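Local coordinates for periplasmic oligopeptide-binding protein (Burkholderia pseudomallei, PDB 3ZS6), which probably binds oligopeptides in the periplasm and delivers them to an ABC transporter for uptake, at residues F351-N356 and A380-V385. Residues are numbered along the deposited sequence; the frame is centred on the assembly and turned at random.
Sequences FTLTYN and AKLENV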
loop_
_atom_site.group_PDB
_atom_site.type_symbol
_atom_site.label_atom_id
_atom_site.label_comp_id
_atom_site.label_asym_id
_atom_site.label_seq_id
_atom_site.Cartn_x
_atom_site.Cartn_y
_atom_site.Cartn_z
ATOM N N PHE A 351 15.628 11.736 19.465
ATOM C CA PHE A 351 14.609 11.803 18.420
ATOM C C PHE A 351 13.221 11.541 18.989
ATOM O O PHE A 351 13.074 10.957 20.060
ATOM C CB PHE A 351 14.858 10.761 17.320
ATOM C CG PHE A 351 16.178 10.898 16.627
ATOM C CD1 PHE A 351 16.411 11.946 15.747
ATOM C CD2 PHE A 351 17.185 9.976 16.849
ATOM C CE1 PHE A 351 17.620 12.071 15.105
ATOM C CE2 PHE A 351 18.403 10.098 16.210
ATOM C CZ PHE A 351 18.617 11.147 15.334
ATOM N N THR A 352 12.201 11.962 18.250
ATOM C CA THR A 352 10.836 11.551 18.547
ATOM C C THR A 352 10.463 10.414 17.596
ATOM O O THR A 352 10.706 10.499 16.388
ATOM C CB THR A 352 9.853 12.732 18.411
ATOM O OG1 THR A 352 10.107 13.680 19.459
ATOM C CG2 THR A 352 8.410 12.259 18.514
ATOM N N LEU A 353 9.913 9.335 18.150
ATOM C CA LEU A 353 9.469 8.190 17.349
ATOM C C LEU A 353 7.941 8.152 17.307
ATOM O O LEU A 353 7.277 7.851 18.304
ATOM C CB LEU A 353 10.036 6.880 17.915
ATOM C CG LEU A 353 9.553 5.527 17.371
ATOM C CD1 LEU A 353 9.665 5.452 15.861
ATOM C CD2 LEU A 353 10.335 4.375 18.020
ATOM N N THR A 354 7.381 8.472 16.152
ATOM C CA THR A 354 5.933 8.562 16.032
ATOM C C THR A 354 5.350 7.320 15.355
ATOM O O THR A 354 5.881 6.853 14.347
ATOM C CB THR A 354 5.536 9.819 15.248
ATOM O OG1 THR A 354 6.178 10.963 15.829
ATOM C CG2 THR A 354 4.025 10.013 15.265
ATOM N N TYR A 355 4.260 6.789 15.907
ATOM C CA TYR A 355 3.562 5.661 15.288
ATOM C C TYR A 355 2.054 5.845 15.411
ATOM O O TYR A 355 1.590 6.628 16.237
ATOM C CB TYR A 355 3.971 4.338 15.941
ATOM C CG TYR A 355 3.532 4.224 17.381
ATOM C CD1 TYR A 355 4.327 4.713 18.411
ATOM C CD2 TYR A 355 2.319 3.638 17.713
ATOM C CE1 TYR A 355 3.926 4.616 19.735
ATOM C CE2 TYR A 355 1.910 3.530 19.041
ATOM C CZ TYR A 355 2.718 4.023 20.045
ATOM O OH TYR A 355 2.315 3.932 21.363
ATOM N N ASN A 356 1.291 5.123 14.596
ATOM C CA ASN A 356 -0.165 5.204 14.690
ATOM C C ASN A 356 -0.682 4.261 15.757
ATOM O O ASN A 356 -0.275 3.100 15.817
ATOM C CB ASN A 356 -0.851 4.940 13.340
ATOM C CG ASN A 356 -0.499 3.590 12.761
ATOM O OD1 ASN A 356 0.661 3.334 12.442
ATOM N ND2 ASN A 356 -1.498 2.717 12.621
ATOM N N ALA A 380 14.955 7.803 21.946
ATOM C CA ALA A 380 13.783 7.947 21.088
ATOM C C ALA A 380 12.529 8.057 21.946
ATOM O O ALA A 380 12.159 7.105 22.629
ATOM C CB ALA A 380 13.670 6.766 20.126
ATOM N N LYS A 381 11.884 9.219 21.907
ATOM C CA LYS A 381 10.665 9.452 22.669
ATOM C C LYS A 381 9.442 9.034 21.850
ATOM O O LYS A 381 9.267 9.477 20.715
ATOM C CB LYS A 381 10.561 10.923 23.081
ATOM C CG LYS A 381 11.737 11.404 23.938
ATOM C CD LYS A 381 11.584 12.857 24.367
ATOM C CE LYS A 381 12.690 13.253 25.346
ATOM N NZ LYS A 381 12.702 14.713 25.677
ATOM N N LEU A 382 8.597 8.188 22.435
ATOM C CA LEU A 382 7.449 7.637 21.718
ATOM C C LEU A 382 6.269 8.596 21.707
ATOM O O LEU A 382 6.001 9.289 22.686
ATOM C CB LEU A 382 7.019 6.296 22.320
ATOM C CG LEU A 382 7.619 5.036 21.694
ATOM C CD1 LEU A 382 9.134 5.102 21.695
ATOM C CD2 LEU A 382 7.132 3.787 22.415
ATOM N N GLU A 383 5.563 8.617 20.586
ATOM C CA GLU A 383 4.401 9.466 20.410
ATOM C C GLU A 383 3.431 8.731 19.487
ATOM O O GLU A 383 3.830 8.223 18.436
ATOM C CB GLU A 383 4.845 10.812 19.825
ATOM C CG GLU A 383 3.777 11.605 19.095
ATOM C CD GLU A 383 4.321 12.920 18.541
ATOM O OE1 GLU A 383 4.631 13.819 19.358
ATOM O OE2 GLU A 383 4.447 13.049 17.296
ATOM N N ASN A 384 2.167 8.639 19.896
ATOM C CA ASN A 384 1.175 7.924 19.103
ATOM C C ASN A 384 0.129 8.875 18.543
ATOM O O ASN A 384 -0.343 9.761 19.247
ATOM C CB ASN A 384 0.519 6.801 19.918
ATOM C CG ASN A 384 -0.334 7.327 21.078
ATOM O OD1 ASN A 384 0.186 7.903 22.034
ATOM N ND2 ASN A 384 -1.641 7.117 20.997
ATOM N N VAL A 385 -0.207 8.703 17.266
ATOM C CA VAL A 385 -1.241 9.513 16.623
ATOM C C VAL A 385 -2.163 8.652 15.774
ATOM O O VAL A 385 -1.864 7.482 15.497
ATOM C CB VAL A 385 -0.636 10.588 15.693
ATOM C CG1 VAL A 385 0.253 11.544 16.475
ATOM C CG2 VAL A 385 0.132 9.928 14.549
#
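A380 sets its methyl against CB of L353. K381 then grips the neighbouring strand twice: its N donates to F351 O (2.8 Å), and its O accepts from L353 N at 2.6 Å, the donor tilted 32° from the carbonyl plane. L382 lies beside L353 and points the same way, CD1 meeting L353 CD2 at 3.9 Å, while its CG approaches CE1 of Y355; L366 of helix 359-376 touches L382 as well. The two strands are the parallel pair of a beta-alpha-beta unit, 350-356, 359-376 and 379-385. E383 continues the ladder: its N donates to L353 O and its O accepts from Y355 N (2.9 Å). With CG anti to the backbone N (chi1 158°), its extended chain runs alongside the T354 side chain and brings OE2 to 3.1 Å from T354 OG1, a possible hydrogen bond, since the hydroxyl proton has a second acceptor within reach, and its CB meets T352 CG2. N384 lays CB over a face of the Y355 ring, 3.9 Å from the centroid, while its ND2 bonds to T357 OG1. V385 donates its N to Y355 O and packs CG2 against T354 CG2 (4.0 Å), where L390 of helix 387-395 touches both residues.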